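Local coordinates for protein multicopper oxidase (Arthrobacter sp. FB24, PDB 3GDC) that probably works as a small laccase-type oxidase, taking electrons from phenol-like substrates and passing them through bound copper ions to reduce dioxygen to water, at residues A15-F20 with S184-P189; R62-T67 with V166-G171; H86-H91 with A139-K144; G102-G105 with G109-A112; N219-H222 with F227-Y230. One frame throughout, in Å; residues are numbered along the deposited sequence.

From the N terminus, helix 13-18 meets the turn after strand 182-185 in contact 1, closing a loop that takes in the whole first cupredoxin domain. Inside that loop lie, each inside the one before, contact 2 (62-67 with 166-171), contact 3 (86-91 with 139-144) and contact 4 (102-105 with 109-112). Contact 5 follows in series, and none of the loops cross. Contacts 1 and 2 touch through N186 ND2 and V166 O and join the N-terminal part of the chain to the second domain. Contacts 3 and 4 share the first domain's copper end, while contact 5 joins the two sheets of the second domain, its F221 reaching M167.

Contact 1: A15-F20 with S184-P189; sequences AILRDF and SVNGLP
The turn that leaves strand 182-185 pushes the amide of N186 under helix 13-18, where I16 and L17 cover it. I16 CG2 lies 3.8 Å from N186 CG, the two side chains sliding past each other in opposite directions. With its CG2 branch anti to the backbone N (chi1 -69° for CG1), I16 lays this methyl over the amide and sends CD1 on to N186 O, 3.8 Å away. L17 crosses the same amide at about a right angle: N186 ND2 is 3.5 Å from L17 CA and 3.6 Å from L17 CD1. These are van der Waals contacts; the polar atoms of the amide are engaged with strand 163-172, OD1 accepting from V168 N and ND2 donating to V166 O. The side chain thus prolongs the edge pairing of strand 182-185 on its neighbour in the second cupredoxin domain, at the last residue that still pairs through its backbone, N186 with V168. The turn itself is an ST motif, with S184 OG accepting from G187 N at 3.0 Å. N186 takes left-handed helical backbone angles (66°, 21°), and G187 follows with positive phi. From the helix side, L17 also pairs through its backbone with V166, so the same strand grips both partners. N186 O, buried under I16 CD1, has no polar partner in the model.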
# COMPACT_ATOMS: atom_id res chain seq x y z
N ALA A 15 4.78 16.07 -24.34
CA ALA A 15 6.21 16.34 -24.46
C ALA A 15 6.96 15.82 -23.22
O ALA A 15 8.00 15.15 -23.34
CB ALA A 15 6.44 17.83 -24.65
N ILE A 16 6.41 16.11 -22.05
CA ILE A 16 6.98 15.68 -20.77
C ILE A 16 7.15 14.16 -20.71
O ILE A 16 8.15 13.64 -20.21
CB ILE A 16 6.13 16.20 -19.58
CG1 ILE A 16 6.28 17.72 -19.49
CG2 ILE A 16 6.52 15.50 -18.26
CD1 ILE A 16 5.50 18.38 -18.36
N LEU A 17 6.16 13.46 -21.26
CA LEU A 17 6.12 12.01 -21.27
C LEU A 17 7.42 11.37 -21.78
O LEU A 17 7.86 10.34 -21.26
CB LEU A 17 4.93 11.54 -22.11
CG LEU A 17 4.53 10.08 -22.18
CD1 LEU A 17 3.97 9.62 -20.83
CD2 LEU A 17 3.47 9.97 -23.28
N ARG A 18 8.06 12.00 -22.76
CA ARG A 18 9.24 11.42 -23.38
C ARG A 18 10.50 12.31 -23.34
O ARG A 18 11.51 11.99 -23.96
CB ARG A 18 8.93 10.99 -24.81
CG ARG A 18 7.93 9.84 -24.89
CD ARG A 18 7.72 9.44 -26.34
NE ARG A 18 6.80 8.31 -26.48
CZ ARG A 18 5.49 8.42 -26.69
NH1 ARG A 18 4.92 9.61 -26.80
NH2 ARG A 18 4.75 7.32 -26.81
N ASP A 19 10.44 13.39 -22.57
CA ASP A 19 11.55 14.34 -22.46
C ASP A 19 12.50 13.96 -21.31
O ASP A 19 12.33 14.39 -20.18
CB ASP A 19 11.00 15.76 -22.28
CG ASP A 19 12.09 16.84 -22.28
OD1 ASP A 19 13.29 16.50 -22.41
OD2 ASP A 19 11.73 18.03 -22.16
N PHE A 20 13.52 13.15 -21.62
CA PHE A 20 14.57 12.82 -20.66
C PHE A 20 15.73 13.79 -20.85
O PHE A 20 16.39 13.81 -21.90
CB PHE A 20 15.00 11.36 -20.82
CG PHE A 20 13.91 10.37 -20.49
CD1 PHE A 20 13.75 9.92 -19.19
CD2 PHE A 20 13.03 9.94 -21.48
CE1 PHE A 20 12.73 9.02 -18.87
CE2 PHE A 20 12.00 9.05 -21.17
CZ PHE A 20 11.85 8.59 -19.87
N SER A 184 -3.70 14.61 -11.98
CA SER A 184 -3.18 14.47 -13.33
C SER A 184 -2.07 13.44 -13.41
O SER A 184 -1.53 13.03 -12.38
CB SER A 184 -2.71 15.83 -13.89
OG SER A 184 -1.33 16.08 -13.63
N VAL A 185 -1.77 13.02 -14.63
CA VAL A 185 -0.47 12.45 -14.94
C VAL A 185 0.25 13.43 -15.87
O VAL A 185 -0.27 13.82 -16.92
CB VAL A 185 -0.53 11.01 -15.50
CG1 VAL A 185 -1.63 10.84 -16.57
CG2 VAL A 185 0.83 10.59 -16.07
N ASN A 186 1.45 13.84 -15.46
CA ASN A 186 2.25 14.78 -16.26
C ASN A 186 1.72 16.21 -16.44
O ASN A 186 2.13 16.91 -17.36
CB ASN A 186 2.69 14.14 -17.58
CG ASN A 186 3.73 13.07 -17.37
OD1 ASN A 186 4.23 12.91 -16.26
ND2 ASN A 186 4.07 12.34 -18.43
N GLY A 187 0.83 16.64 -15.56
CA GLY A 187 0.55 18.06 -15.41
C GLY A 187 -0.86 18.55 -15.65
O GLY A 187 -1.28 19.50 -15.00
N LEU A 188 -1.58 17.92 -16.58
CA LEU A 188 -2.90 18.43 -16.97
C LEU A 188 -3.99 17.36 -16.87
O LEU A 188 -3.92 16.34 -17.56
CB LEU A 188 -2.88 18.97 -18.39
CG LEU A 188 -1.99 20.16 -18.75
CD1 LEU A 188 -2.20 20.45 -20.24
CD2 LEU A 188 -2.33 21.37 -17.88
N PRO A 189 -5.00 17.60 -16.02
CA PRO A 189 -6.15 16.72 -15.91
C PRO A 189 -6.72 16.35 -17.28
O PRO A 189 -6.93 17.24 -18.12
CB PRO A 189 -7.14 17.57 -15.12
CG PRO A 189 -6.27 18.39 -14.25
CD PRO A 189 -5.11 18.75 -15.10

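Contact 2: R62-T67 with V166-G171; sequences RIPGPT and VMVMNG
P64 sets its ring against V168, and with T67 on V166 this packs a loop of the first cupredoxin domain onto strand 163-172 of the second. P64 CG and V168 CG2 are 4.0 Å apart, the ring and the isopropyl group sliding past each other in opposite directions. T67 and V166 reach toward each other tip to tip, T67 OG1 coming to 3.5 Å from V166 CG1, the methyl that lies between the backbone N and the carbonyl carbon (chi1 57°). At the far end, the side chains of I63 and N170 cross at about a right angle. All of these side chains are buried, and V166, V168 and N170 alternate along the strand to use one of its faces, while M167 points away from the loop. One shell out, the cis peptide between I63 and P64 helps set the loop's course, and Y147 packs on both residues. I16 of helix 13-18 covers P64 as well. The loop is tied to its own domain by backbone pairing of G65 with Y147, and P66 O accepts a hydrogen bond from Y131 OH.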
# COMPACT_ATOMS: atom_id res chain seq x y z
N ARG A 62 7.69 24.43 -15.62
CA ARG A 62 6.85 23.28 -15.95
C ARG A 62 6.57 22.46 -14.70
O ARG A 62 7.40 22.40 -13.78
CB ARG A 62 7.53 22.40 -17.02
CG ARG A 62 8.93 21.96 -16.64
CD ARG A 62 9.04 20.43 -16.72
NE ARG A 62 9.53 20.02 -17.99
CZ ARG A 62 9.79 18.77 -18.37
NH1 ARG A 62 9.58 17.71 -17.59
NH2 ARG A 62 10.23 18.61 -19.59
N ILE A 63 5.39 21.84 -14.68
CA ILE A 63 4.99 20.91 -13.63
C ILE A 63 4.53 19.63 -14.33
O ILE A 63 3.60 19.69 -15.12
CB ILE A 63 3.81 21.46 -12.78
CG1 ILE A 63 4.18 22.78 -12.11
CG2 ILE A 63 3.41 20.44 -11.74
CD1 ILE A 63 3.02 23.45 -11.38
N PRO A 64 5.19 18.47 -14.07
CA PRO A 64 6.37 18.29 -13.22
C PRO A 64 7.58 19.02 -13.80
O PRO A 64 7.57 19.37 -15.00
CB PRO A 64 6.62 16.76 -13.28
CG PRO A 64 5.99 16.34 -14.61
CD PRO A 64 4.75 17.20 -14.68
N GLY A 65 8.61 19.19 -12.97
CA GLY A 65 9.89 19.76 -13.39
C GLY A 65 10.63 18.85 -14.36
O GLY A 65 10.12 17.80 -14.75
N PRO A 66 11.81 19.29 -14.81
CA PRO A 66 12.62 18.48 -15.73
C PRO A 66 12.79 17.04 -15.25
O PRO A 66 13.01 16.80 -14.05
CB PRO A 66 13.97 19.19 -15.73
CG PRO A 66 13.64 20.61 -15.42
CD PRO A 66 12.44 20.59 -14.51
N THR A 67 12.69 16.09 -16.17
CA THR A 67 13.03 14.72 -15.83
C THR A 67 14.53 14.56 -16.08
O THR A 67 14.97 14.54 -17.23
CB THR A 67 12.23 13.71 -16.68
OG1 THR A 67 10.83 13.95 -16.47
CG2 THR A 67 12.58 12.29 -16.26
N VAL A 166 8.04 8.64 -19.03
CA VAL A 166 7.91 9.02 -17.63
C VAL A 166 6.50 9.54 -17.35
O VAL A 166 5.94 10.32 -18.12
CB VAL A 166 9.02 10.04 -17.16
CG1 VAL A 166 9.03 11.32 -17.99
CG2 VAL A 166 8.90 10.35 -15.67
N MET A 167 5.95 9.08 -16.23
CA MET A 167 4.62 9.49 -15.79
C MET A 167 4.66 9.91 -14.33
O MET A 167 4.88 9.08 -13.43
CB MET A 167 3.62 8.34 -15.98
CG MET A 167 3.35 8.04 -17.44
SD MET A 167 1.99 6.88 -17.61
CE MET A 167 1.77 6.94 -19.40
N VAL A 168 4.43 11.20 -14.08
CA VAL A 168 4.39 11.73 -12.73
C VAL A 168 2.93 12.00 -12.35
O VAL A 168 2.23 12.79 -13.01
CB VAL A 168 5.24 13.01 -12.56
CG1 VAL A 168 5.19 13.50 -11.12
CG2 VAL A 168 6.71 12.76 -13.02
N MET A 169 2.47 11.32 -11.31
CA MET A 169 1.09 11.44 -10.84
C MET A 169 1.03 12.49 -9.75
O MET A 169 1.74 12.38 -8.74
CB MET A 169 0.58 10.09 -10.29
CG MET A 169 0.65 8.93 -11.25
SD MET A 169 0.03 7.40 -10.51
CE MET A 169 1.30 7.08 -9.26
N ASN A 170 0.19 13.50 -9.93
CA ASN A 170 0.08 14.57 -8.95
C ASN A 170 -1.36 14.98 -8.67
O ASN A 170 -2.31 14.38 -9.19
CB ASN A 170 0.88 15.81 -9.41
CG ASN A 170 0.26 16.49 -10.63
OD1 ASN A 170 -0.78 16.06 -11.12
ND2 ASN A 170 0.89 17.57 -11.11
N GLY A 171 -1.50 16.01 -7.83
CA GLY A 171 -2.80 16.57 -7.47
C GLY A 171 -2.68 18.07 -7.41
O GLY A 171 -1.59 18.62 -7.20

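Contact 3: H86-H91 with A139-K144; sequences HPHTIH and APHIAK. With CU (copper (II) ion), chain D.
H141 and H88 bring their ND1 atoms together on one copper ion, and the metal is what joins helix 138-143 to the loop before strand 91-92. H141 has the larger share of the buried surface. Its ND1 is 2.2 Å from the copper, H88 ND1 is 2.1 Å from it, and the angle between these two bonds at the metal is about 103°. The nitrogens themselves sit only 3.3 Å apart, each spending its lone pair on the copper. Around that point the imidazoles meet rim to rim, neither covering the other's face, with planes at 66° and centroids 5.2 Å apart. H88 carries its CG anti to the carbonyl carbon (chi1 -64°), which swings the ring off the loop and toward the helix although its CB does not point there. P87 supplies the third piece of the contact: P87 O lies 3.3 Å from H141 CE1, approaching the ring obliquely, and this buried carbonyl has no polar partner in the model. A second shell holds the ligands. W57 meets the H141 ring and makes a cation-pi contact with K144, while F80, N82, A41 and L146 pack round H88. Further along the loop, H91 NE2 binds another copper together with H222 of the second subunit. C133 SG completes the protein ligands given for the site, and two histidines with one cysteine are the signature of the mononuclear type 1 copper centre of a cupredoxin domain.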
# COMPACT_ATOMS: atom_id res chain seq x y z
N HIS A 86 9.68 33.04 -2.59
CA HIS A 86 9.82 32.32 -1.32
C HIS A 86 11.12 31.52 -1.33
O HIS A 86 11.62 31.17 -2.40
CB HIS A 86 8.63 31.37 -1.11
CG HIS A 86 7.30 32.04 -1.23
ND1 HIS A 86 6.68 32.27 -2.44
CD2 HIS A 86 6.46 32.53 -0.28
CE1 HIS A 86 5.52 32.87 -2.24
NE2 HIS A 86 5.36 33.04 -0.94
N PRO A 87 11.67 31.22 -0.13
CA PRO A 87 12.85 30.34 -0.11
C PRO A 87 12.46 28.95 -0.59
O PRO A 87 11.33 28.51 -0.37
CB PRO A 87 13.22 30.29 1.38
CG PRO A 87 11.94 30.58 2.09
CD PRO A 87 11.28 31.63 1.23
N HIS A 88 13.40 28.27 -1.25
CA HIS A 88 13.16 26.93 -1.78
C HIS A 88 14.45 26.12 -1.69
O HIS A 88 15.55 26.67 -1.44
CB HIS A 88 12.71 26.99 -3.26
CG HIS A 88 11.39 27.66 -3.48
ND1 HIS A 88 10.21 27.17 -2.96
CD2 HIS A 88 11.06 28.78 -4.18
CE1 HIS A 88 9.22 27.98 -3.31
NE2 HIS A 88 9.71 28.95 -4.06
N THR A 89 14.34 24.81 -1.89
CA THR A 89 15.51 23.95 -2.00
C THR A 89 15.26 22.92 -3.12
O THR A 89 14.18 22.90 -3.74
CB THR A 89 15.81 23.18 -0.67
OG1 THR A 89 14.83 22.16 -0.48
CG2 THR A 89 15.84 24.10 0.55
N ILE A 90 16.25 22.08 -3.37
CA ILE A 90 16.00 20.82 -4.07
C ILE A 90 16.52 19.69 -3.20
O ILE A 90 17.73 19.63 -2.89
CB ILE A 90 16.66 20.71 -5.47
CG1 ILE A 90 16.39 21.94 -6.34
CG2 ILE A 90 16.19 19.41 -6.16
CD1 ILE A 90 17.09 21.90 -7.71
N HIS A 91 15.61 18.81 -2.82
CA HIS A 91 15.96 17.60 -2.13
C HIS A 91 15.84 16.42 -3.10
O HIS A 91 14.76 16.14 -3.65
CB HIS A 91 15.03 17.38 -0.93
CG HIS A 91 15.18 16.03 -0.33
ND1 HIS A 91 16.34 15.62 0.30
CD2 HIS A 91 14.34 14.98 -0.30
CE1 HIS A 91 16.19 14.38 0.71
NE2 HIS A 91 14.99 13.96 0.36
N ALA A 139 3.95 20.79 2.88
CA ALA A 139 2.85 20.45 1.95
C ALA A 139 2.74 21.38 0.73
O ALA A 139 2.78 20.88 -0.40
CB ALA A 139 1.49 20.30 2.68
N PRO A 140 2.60 22.71 0.95
CA PRO A 140 2.53 23.61 -0.21
C PRO A 140 3.80 23.64 -1.06
O PRO A 140 3.71 23.83 -2.26
CB PRO A 140 2.29 24.99 0.42
CG PRO A 140 2.68 24.86 1.84
CD PRO A 140 2.43 23.44 2.22
N HIS A 141 4.97 23.45 -0.45
CA HIS A 141 6.22 23.50 -1.21
C HIS A 141 6.36 22.35 -2.21
O HIS A 141 6.92 22.54 -3.28
CB HIS A 141 7.43 23.66 -0.29
CG HIS A 141 7.62 25.06 0.19
ND1 HIS A 141 8.39 25.98 -0.49
CD2 HIS A 141 7.10 25.71 1.26
CE1 HIS A 141 8.36 27.14 0.16
NE2 HIS A 141 7.58 27.00 1.22
N ILE A 142 5.80 21.19 -1.88
CA ILE A 142 5.73 20.09 -2.85
C ILE A 142 4.48 20.27 -3.73
O ILE A 142 4.56 20.23 -4.97
CB ILE A 142 5.74 18.70 -2.17
CG1 ILE A 142 7.05 18.49 -1.37
CG2 ILE A 142 5.61 17.57 -3.22
CD1 ILE A 142 7.04 17.24 -0.50
N ALA A 143 3.34 20.50 -3.09
CA ALA A 143 2.04 20.53 -3.80
C ALA A 143 1.91 21.66 -4.83
O ALA A 143 1.18 21.52 -5.83
CB ALA A 143 0.89 20.58 -2.80
N LYS A 144 2.60 22.77 -4.61
CA LYS A 144 2.56 23.89 -5.56
C LYS A 144 3.30 23.62 -6.86
O LYS A 144 3.17 24.39 -7.81
CB LYS A 144 3.00 25.21 -4.91
CG LYS A 144 2.08 25.69 -3.79
CD LYS A 144 1.08 26.72 -4.26
CE LYS A 144 1.71 28.09 -4.39
NZ LYS A 144 0.71 29.10 -4.85
CU CU D . 9.95 25.44 -1.88

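Contact 4: G102-G105 with G109-A112; sequences GTPG and GSIA
P104 CA and G109 CA come within 3.8 Å where the chain doubles back in the long loop between strands 91-92 and 116-122 of the first cupredoxin domain. Neither segment is helix or strand, and their main chains touch through a CA-H...O contact: G109 CA to T103 O, 3.4 Å, with 150° at the hydrogen. Lacking a side chain, G109 can lie this close to T103, P104 and G105, and it does so at a positive phi of 61°. A water bridges the two segments, accepting from G105 N at 3.1 Å and from S110 N at 2.9 Å, so both backbone N-H groups are satisfied without pairing directly. Among the side chains, P104 and S110 make the contact. T103 points its CB away from 109-112; its OG1 bonds D101 OD2, and the residue packs on H224 of the second subunit, near a bound copper. G102 O and the backbone of I111 tie the loop to T89 and H88. S110 holds its hydroxyl anti to the carbonyl carbon (chi1 -58°), placing OG 3.4 Å from P104 CB and 3.5 Å from P104 CG, with Q135 NE2 as its hydrogen-bond partner.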
# COMPACT_ATOMS: atom_id res chain seq x y z
N GLY A 102 19.56 19.31 0.56
CA GLY A 102 18.49 20.31 0.38
C GLY A 102 17.55 20.46 1.56
O GLY A 102 16.37 20.76 1.40
N THR A 103 18.06 20.24 2.77
CA THR A 103 17.23 20.36 3.97
C THR A 103 17.57 21.66 4.71
O THR A 103 18.73 21.89 5.04
CB THR A 103 17.41 19.13 4.89
OG1 THR A 103 16.89 17.98 4.21
CG2 THR A 103 16.69 19.31 6.21
N PRO A 104 16.56 22.52 4.96
CA PRO A 104 16.84 23.72 5.74
C PRO A 104 17.50 23.39 7.09
O PRO A 104 17.10 22.43 7.76
CB PRO A 104 15.46 24.32 5.95
CG PRO A 104 14.69 23.88 4.74
CD PRO A 104 15.15 22.46 4.53
N GLY A 105 18.52 24.16 7.45
CA GLY A 105 19.25 23.94 8.71
C GLY A 105 20.46 23.04 8.58
O GLY A 105 21.28 22.95 9.51
N GLY A 109 21.33 24.77 3.39
CA GLY A 109 19.92 24.82 3.78
C GLY A 109 19.03 25.56 2.78
O GLY A 109 19.15 25.35 1.57
N SER A 110 18.14 26.41 3.29
CA SER A 110 17.21 27.17 2.45
C SER A 110 17.93 28.07 1.46
O SER A 110 18.89 28.77 1.82
CB SER A 110 16.27 28.02 3.30
OG SER A 110 15.53 27.22 4.20
N ILE A 111 17.49 28.03 0.20
CA ILE A 111 18.03 28.93 -0.81
C ILE A 111 17.08 30.11 -0.94
O ILE A 111 15.93 29.95 -1.33
CB ILE A 111 18.25 28.23 -2.19
CG1 ILE A 111 19.04 26.92 -2.05
CG2 ILE A 111 18.87 29.21 -3.21
CD1 ILE A 111 20.35 26.99 -1.21
N ALA A 112 17.56 31.30 -0.57
CA ALA A 112 16.74 32.50 -0.58
C ALA A 112 16.40 32.98 -2.00
O ALA A 112 17.13 32.67 -2.95
CB ALA A 112 17.42 33.62 0.22
O HOH W 1 18.45 26.92 6.12

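Contact 5: N219-H222 with F227-Y230; sequences NSFH and FFHY
F221 and F228 sit on strands 218-223 and 228-232, which belong to different sheets of the second cupredoxin domain, and their CA atoms are 11.1 Å apart, so the rings alone bridge the gap. Both CB atoms point toward the opposite strand. The rings form an offset edge-to-face pair, the edge of F221 directed at the face of F228, with centroids 5.9 Å apart and planes at 78°. Their nearest approach is F221 CE2 to F228 CE2, 4.1 Å, and F221 CD2 lies equally far from that same F228 carbon. F221 extends its ring anti to the backbone N (chi1 178°), straight off the strand into the interior. F228 instead tucks CG between its own N and carbonyl carbon (chi1 50°), and the two side chains cross at a slant. I246 and L256, one from each sheet, touch both rings, and M167 packs on F221. On the other side of strand 218-223 the chemistry changes: H222, next in sequence, points away from the pair, gives its ND1 to D244 O and binds copper through NE2, sharing that ion with H91 of the third subunit. Two buried hydrocarbon rings meeting this way offer no polar group to satisfy; dispersion, probably with a weak C-H to pi component, is what would attract them, on one side of a strand whose other side carries a ligand of the copper shared with the third subunit.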
# COMPACT_ATOMS: atom_id res chain seq x y z
N ASN A 219 -1.84 6.54 -4.10
CA ASN A 219 -2.26 6.66 -5.48
C ASN A 219 -2.19 5.28 -6.11
O ASN A 219 -1.58 4.37 -5.54
CB ASN A 219 -1.39 7.67 -6.25
CG ASN A 219 -2.15 8.38 -7.37
OD1 ASN A 219 -3.15 7.86 -7.90
ND2 ASN A 219 -1.68 9.58 -7.73
N SER A 220 -2.84 5.09 -7.25
CA SER A 220 -2.72 3.82 -7.95
C SER A 220 -2.70 4.03 -9.46
O SER A 220 -2.86 5.16 -9.95
CB SER A 220 -3.82 2.83 -7.53
OG SER A 220 -5.10 3.31 -7.89
N PHE A 221 -2.48 2.94 -10.18
CA PHE A 221 -2.31 2.94 -11.63
C PHE A 221 -2.85 1.64 -12.16
O PHE A 221 -2.42 0.57 -11.74
CB PHE A 221 -0.81 3.04 -11.98
CG PHE A 221 -0.52 3.01 -13.46
CD1 PHE A 221 -0.23 4.18 -14.16
CD2 PHE A 221 -0.50 1.80 -14.16
CE1 PHE A 221 0.05 4.15 -15.53
CE2 PHE A 221 -0.23 1.76 -15.53
CZ PHE A 221 0.05 2.94 -16.21
N HIS A 222 -3.77 1.73 -13.13
CA HIS A 222 -4.33 0.55 -13.76
C HIS A 222 -4.39 0.75 -15.26
O HIS A 222 -4.73 1.84 -15.71
CB HIS A 222 -5.74 0.26 -13.22
CG HIS A 222 -6.47 -0.81 -13.98
ND1 HIS A 222 -6.00 -2.10 -14.08
CD2 HIS A 222 -7.63 -0.78 -14.67
CE1 HIS A 222 -6.83 -2.82 -14.81
NE2 HIS A 222 -7.83 -2.05 -15.18
N PHE A 227 -1.23 -6.28 -18.94
CA PHE A 227 -0.51 -6.61 -17.73
C PHE A 227 0.93 -6.14 -17.90
O PHE A 227 1.43 -6.07 -19.02
CB PHE A 227 -0.55 -8.11 -17.47
CG PHE A 227 -1.78 -8.56 -16.75
CD1 PHE A 227 -3.01 -8.55 -17.40
CD2 PHE A 227 -1.72 -8.97 -15.42
CE1 PHE A 227 -4.16 -8.94 -16.72
CE2 PHE A 227 -2.87 -9.36 -14.75
CZ PHE A 227 -4.09 -9.34 -15.41
N PHE A 228 1.56 -5.77 -16.79
CA PHE A 228 2.94 -5.29 -16.84
C PHE A 228 3.77 -5.94 -15.75
O PHE A 228 3.23 -6.36 -14.73
CB PHE A 228 3.00 -3.75 -16.71
CG PHE A 228 2.21 -3.20 -15.56
CD1 PHE A 228 2.77 -3.13 -14.28
CD2 PHE A 228 0.90 -2.73 -15.75
CE1 PHE A 228 2.05 -2.62 -13.20
CE2 PHE A 228 0.18 -2.21 -14.67
CZ PHE A 228 0.77 -2.16 -13.40
N HIS A 229 5.09 -6.02 -15.97
CA HIS A 229 6.01 -6.36 -14.90
C HIS A 229 6.36 -5.09 -14.17
O HIS A 229 6.57 -4.05 -14.80
CB HIS A 229 7.27 -7.03 -15.45
CG HIS A 229 7.07 -8.47 -15.80
ND1 HIS A 229 6.82 -8.90 -17.09
CD2 HIS A 229 7.03 -9.58 -15.03
CE1 HIS A 229 6.66 -10.21 -17.10
NE2 HIS A 229 6.78 -10.65 -15.86
N TYR A 230 6.38 -5.15 -12.85
CA TYR A 230 6.66 -3.97 -12.05
C TYR A 230 7.95 -4.11 -11.25
O TYR A 230 8.18 -5.14 -10.61
CB TYR A 230 5.48 -3.65 -11.12
CG TYR A 230 5.67 -2.39 -10.33
CD1 TYR A 230 5.70 -1.14 -10.96
CD2 TYR A 230 5.82 -2.43 -8.95
CE1 TYR A 230 5.88 0.03 -10.22
CE2 TYR A 230 5.99 -1.27 -8.21
CZ TYR A 230 6.02 -0.05 -8.85
OH TYR A 230 6.20 1.10 -8.11